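Long-range contact in esterase (Xanthomonas oryzae pv. oryzae, PDB 3H2G), which is a virulence esterase that degrades rice cell walls, built on an alpha/beta-hydrolase fold: residues 7-18 with 40-51. Residues are numbered along the deposited sequence; the frame is centred on the assembly and turned at random.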
loop_
_atom_site.group_PDB
_atom_site.type_symbol
_atom_site.label_atom_id
_atom_site.label_comp_id
_atom_site.label_asym_id
_atom_site.label_seq_id
_atom_site.Cartn_x
_atom_site.Cartn_y
_atom_site.Cartn_z
ATOM N N LEU A 7 8.510 -14.863 14.551
ATOM C CA LEU A 7 9.470 -13.760 14.605
ATOM C C LEU A 7 10.889 -14.319 14.501
ATOM O O LEU A 7 11.335 -15.062 15.378
ATOM C CB LEU A 7 9.321 -12.992 15.921
ATOM C CG LEU A 7 10.255 -11.798 16.143
ATOM C CD1 LEU A 7 9.879 -10.664 15.195
ATOM C CD2 LEU A 7 10.154 -11.333 17.586
ATOM N N LEU A 8 11.595 -13.956 13.433
ATOM C CA LEU A 8 12.960 -14.431 13.212
ATOM C C LEU A 8 14.011 -13.532 13.865
ATOM O O LEU A 8 14.929 -14.021 14.523
ATOM C CB LEU A 8 13.220 -14.557 11.708
ATOM C CG LEU A 8 12.315 -15.586 11.019
ATOM C CD1 LEU A 8 12.524 -15.550 9.512
ATOM C CD2 LEU A 8 12.619 -16.974 11.569
ATOM N N THR A 9 13.890 -12.224 13.661
ATOM C CA THR A 9 14.806 -11.263 14.269
ATOM C C THR A 9 14.039 -9.971 14.526
ATOM O O THR A 9 12.996 -9.724 13.919
ATOM C CB THR A 9 16.017 -10.921 13.361
ATOM O OG1 THR A 9 15.583 -10.119 12.254
ATOM C CG2 THR A 9 16.684 -12.196 12.834
ATOM N N SER A 10 14.551 -9.155 15.437
ATOM C CA SER A 10 13.929 -7.877 15.751
ATOM C C SER A 10 15.029 -6.969 16.266
ATOM O O SER A 10 15.996 -7.430 16.876
ATOM C CB SER A 10 12.818 -8.037 16.796
ATOM O OG SER A 10 13.312 -8.554 18.017
ATOM N N ASN A 11 14.886 -5.677 16.012
ATOM C CA ASN A 11 15.898 -4.724 16.429
ATOM C C ASN A 11 15.288 -3.340 16.576
ATOM O O ASN A 11 14.448 -2.934 15.773
ATOM C CB ASN A 11 17.014 -4.695 15.380
ATOM C CG ASN A 11 18.175 -3.824 15.786
ATOM O OD1 ASN A 11 18.766 -4.013 16.849
ATOM N ND2 ASN A 11 18.517 -2.862 14.937
ATOM N N PHE A 12 15.700 -2.620 17.611
ATOM C CA PHE A 12 15.190 -1.277 17.822
ATOM C C PHE A 12 16.222 -0.300 17.282
ATOM O O PHE A 12 17.410 -0.403 17.587
ATOM C CB PHE A 12 14.899 -1.062 19.307
ATOM C CG PHE A 12 13.917 -2.054 19.860
ATOM C CD1 PHE A 12 14.347 -3.289 20.335
ATOM C CD2 PHE A 12 12.550 -1.789 19.824
ATOM C CE1 PHE A 12 13.430 -4.250 20.762
ATOM C CE2 PHE A 12 11.624 -2.743 20.247
ATOM C CZ PHE A 12 12.066 -3.976 20.716
ATOM N N LEU A 13 15.756 0.632 16.456
ATOM C CA LEU A 13 16.627 1.609 15.815
ATOM C C LEU A 13 16.835 2.921 16.550
ATOM O O LEU A 13 17.971 3.333 16.780
ATOM C CB LEU A 13 16.108 1.915 14.405
ATOM C CG LEU A 13 16.110 0.750 13.412
ATOM C CD1 LEU A 13 15.563 1.219 12.061
ATOM C CD2 LEU A 13 17.531 0.227 13.258
ATOM N N THR A 14 15.740 3.584 16.900
ATOM C CA THR A 14 15.817 4.871 17.581
ATOM C C THR A 14 14.455 5.228 18.166
ATOM O O THR A 14 13.492 4.471 18.028
ATOM C CB THR A 14 16.243 5.985 16.588
ATOM O OG1 THR A 14 16.408 7.227 17.285
ATOM C CG2 THR A 14 15.186 6.161 15.510
ATOM N N SER A 15 14.385 6.374 18.832
ATOM C CA SER A 15 13.137 6.844 19.422
ATOM C C SER A 15 13.068 8.352 19.251
ATOM O O SER A 15 14.098 9.027 19.203
ATOM C CB SER A 15 13.070 6.498 20.916
ATOM O OG SER A 15 13.098 5.096 21.115
ATOM N N TYR A 16 11.852 8.876 19.150
ATOM C CA TYR A 16 11.644 10.312 18.998
ATOM C C TYR A 16 10.786 10.801 20.150
ATOM O O TYR A 16 9.808 10.154 20.517
ATOM C CB TYR A 16 10.951 10.608 17.668
ATOM C CG TYR A 16 11.658 9.970 16.506
ATOM C CD1 TYR A 16 11.073 8.919 15.800
ATOM C CD2 TYR A 16 12.945 10.372 16.148
ATOM C CE1 TYR A 16 11.754 8.282 14.768
ATOM C CE2 TYR A 16 13.635 9.740 15.121
ATOM C CZ TYR A 16 13.035 8.696 14.436
ATOM O OH TYR A 16 13.726 8.057 13.434
ATOM N N THR A 17 11.154 11.943 20.718
ATOM C CA THR A 17 10.413 12.500 21.842
ATOM C C THR A 17 9.106 13.143 21.399
ATOM O O THR A 17 8.946 13.534 20.243
ATOM C CB THR A 17 11.229 13.575 22.580
ATOM O OG1 THR A 17 11.383 14.717 21.729
ATOM C CG2 THR A 17 12.603 13.039 22.960
ATOM N N ARG A 18 8.175 13.251 22.338
ATOM C CA ARG A 18 6.889 13.867 22.064
ATOM C C ARG A 18 7.099 15.303 21.585
ATOM O O ARG A 18 6.462 15.741 20.630
ATOM C CB ARG A 18 6.028 13.869 23.328
ATOM C CG ARG A 18 4.621 14.400 23.115
ATOM C CD ARG A 18 3.832 14.478 24.419
ATOM N NE ARG A 18 4.085 15.715 25.156
ATOM C CZ ARG A 18 5.178 15.962 25.872
ATOM N NH1 ARG A 18 6.141 15.056 25.963
ATOM N NH2 ARG A 18 5.307 17.125 26.497
ATOM N N ALA A 40 1.813 16.329 19.617
ATOM C CA ALA A 40 1.983 14.900 19.842
ATOM C C ALA A 40 1.670 14.595 21.296
ATOM O O ALA A 40 1.807 15.459 22.162
ATOM C CB ALA A 40 3.418 14.482 19.521
ATOM N N LYS A 41 1.233 13.372 21.570
ATOM C CA LYS A 41 0.944 12.998 22.946
ATOM C C LYS A 41 1.867 11.875 23.393
ATOM O O LYS A 41 1.973 11.594 24.584
ATOM C CB LYS A 41 -0.512 12.552 23.105
ATOM C CG LYS A 41 -0.855 11.244 22.422
ATOM C CD LYS A 41 -1.969 10.509 23.165
ATOM C CE LYS A 41 -3.211 11.370 23.323
ATOM N NZ LYS A 41 -4.282 10.653 24.074
ATOM N N CYS A 42 2.555 11.258 22.435
ATOM C CA CYS A 42 3.438 10.128 22.727
ATOM C C CYS A 42 4.847 10.230 22.160
ATOM O O CYS A 42 5.074 10.876 21.133
ATOM C CB CYS A 42 2.826 8.841 22.157
ATOM S SG CYS A 42 1.084 8.564 22.588
ATOM N N ASN A 43 5.792 9.581 22.839
ATOM C CA ASN A 43 7.159 9.499 22.339
ATOM C C ASN A 43 6.967 8.308 21.394
ATOM O O ASN A 43 6.019 7.537 21.568
ATOM C CB ASN A 43 8.158 9.097 23.437
ATOM C CG ASN A 43 8.244 10.105 24.572
ATOM O OD1 ASN A 43 8.328 11.312 24.349
ATOM N ND2 ASN A 43 8.249 9.601 25.803
ATOM N N VAL A 44 7.838 8.145 20.406
ATOM C CA VAL A 44 7.686 7.026 19.479
ATOM C C VAL A 44 8.975 6.238 19.300
ATOM O O VAL A 44 10.018 6.806 18.983
ATOM C CB VAL A 44 7.215 7.511 18.086
ATOM C CG1 VAL A 44 7.091 6.326 17.135
ATOM C CG2 VAL A 44 5.881 8.231 18.210
ATOM N N ARG A 45 8.891 4.929 19.504
ATOM C CA ARG A 45 10.050 4.058 19.347
ATOM C C ARG A 45 9.948 3.361 17.998
ATOM O O ARG A 45 8.876 2.881 17.620
ATOM C CB ARG A 45 10.087 3.012 20.463
ATOM C CG ARG A 45 11.374 2.201 20.506
ATOM C CD ARG A 45 11.336 1.171 21.623
ATOM N NE ARG A 45 12.654 0.600 21.879
ATOM C CZ ARG A 45 12.871 -0.465 22.644
ATOM N NH1 ARG A 45 11.852 -1.081 23.229
ATOM N NH2 ARG A 45 14.108 -0.911 22.826
ATOM N N VAL A 46 11.061 3.314 17.272
ATOM C CA VAL A 46 11.098 2.672 15.967
ATOM C C VAL A 46 11.821 1.334 16.044
ATOM O O VAL A 46 12.966 1.258 16.491
ATOM C CB VAL A 46 11.818 3.554 14.924
ATOM C CG1 VAL A 46 11.794 2.875 13.557
ATOM C CG2 VAL A 46 11.155 4.918 14.856
ATOM N N ALA A 47 11.141 0.280 15.610
ATOM C CA ALA A 47 11.718 -1.055 15.616
ATOM C C ALA A 47 11.568 -1.690 14.243
ATOM O O ALA A 47 10.716 -1.291 13.448
ATOM C CB ALA A 47 11.033 -1.922 16.672
ATOM N N GLU A 48 12.421 -2.669 13.964
ATOM C CA GLU A 48 12.383 -3.386 12.701
ATOM C C GLU A 48 12.379 -4.863 13.057
ATOM O O GLU A 48 12.742 -5.240 14.174
ATOM C CB GLU A 48 13.610 -3.048 11.849
ATOM C CG GLU A 48 14.937 -3.449 12.478
ATOM C CD GLU A 48 16.130 -2.946 11.693
ATOM O OE1 GLU A 48 17.273 -3.235 12.105
ATOM O OE2 GLU A 48 15.930 -2.260 10.668
ATOM N N PHE A 49 11.962 -5.701 12.119
ATOM C CA PHE A 49 11.924 -7.128 12.387
ATOM C C PHE A 49 11.775 -7.940 11.107
ATOM O O PHE A 49 11.397 -7.408 10.061
ATOM C CB PHE A 49 10.775 -7.437 13.363
ATOM C CG PHE A 49 9.401 -7.126 12.819
ATOM C CD1 PHE A 49 8.670 -8.096 12.137
ATOM C CD2 PHE A 49 8.847 -5.856 12.975
ATOM C CE1 PHE A 49 7.401 -7.804 11.615
ATOM C CE2 PHE A 49 7.579 -5.552 12.456
ATOM C CZ PHE A 49 6.858 -6.527 11.777
ATOM N N THR A 50 12.109 -9.224 11.188
ATOM C CA THR A 50 11.968 -10.121 10.045
ATOM C C THR A 50 11.111 -11.273 10.538
ATOM O O THR A 50 11.119 -11.597 11.729
ATOM C CB THR A 50 13.328 -10.650 9.541
ATOM O OG1 THR A 50 13.979 -11.391 10.579
ATOM C CG2 THR A 50 14.214 -9.487 9.112
ATOM N N TYR A 51 10.360 -11.887 9.634
ATOM C CA TYR A 51 9.477 -12.970 10.036
ATOM C C TYR A 51 9.215 -13.984 8.938
ATOM O O TYR A 51 9.517 -13.753 7.767
ATOM C CB TYR A 51 8.141 -12.388 10.508
ATOM C CG TYR A 51 7.441 -11.550 9.450
ATOM C CD1 TYR A 51 7.843 -10.238 9.185
ATOM C CD2 TYR A 51 6.390 -12.080 8.700
ATOM C CE1 TYR A 51 7.213 -9.472 8.193
ATOM C CE2 TYR A 51 5.755 -11.326 7.705
ATOM C CZ TYR A 51 6.171 -10.024 7.458
ATOM O OH TYR A 51 5.543 -9.279 6.483
HETATM O O HOH W 1 6.402 11.977 26.346
#
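With Phe12 CG turned anti to its carbonyl carbon (chi1 -58°) and the chain of Arg45 extended from CG to NE, the guanidinium is laid flat over one face of the Phe12 ring, centres 3.5 Å apart. The two strands, 7-16 and 43-54, are antiparallel neighbours at one margin of the mixed sheet of an alpha/beta-hydrolase fold, where 7-16 is the outermost strand. Arginine suits the cation-pi stack because its long chain carries a planar cation that can lie on the pi cloud, while Ala47, whose side chain is a single methyl, touches the ring obliquely through CB.

On the other face, Asn11 and Glu48 run alongside each other in the same direction. Asn11 ND2 donates to Glu48 OE1 (3.1 Å) from above the carboxylate plane, while Glu48 OE2 forms a salt bridge with Lys98, so the carboxylate is held at both oxygens. Leu13 lies across the Glu48 chain, roughly perpendicular, its methyls against the carboxylate, and packs on helix 96-102. Further along this face the Tyr16 ring meets a beta-branched neighbour, CE1 lying 3.4 Å from Val46 CG2.

Near the start of strand 7-16 a classic beta bulge sets Leu8 and Thr9 opposite Thr50: Leu8 N bonds Thr50 O at 2.9 Å, and the bond from Thr9 N is weak. Threonine's short hydroxyl-bearing side chain suits this pairing: Thr9 OG1 and Thr50 OG1 share a 2.6 Å hydrogen bond in which either could donate. Beyond the opposite end of the strand, Asn43, with an amide oxygen on a short side chain, accepts the backbone N-H of Arg18 through an in-plane lone pair, N to OD1 2.8 Å.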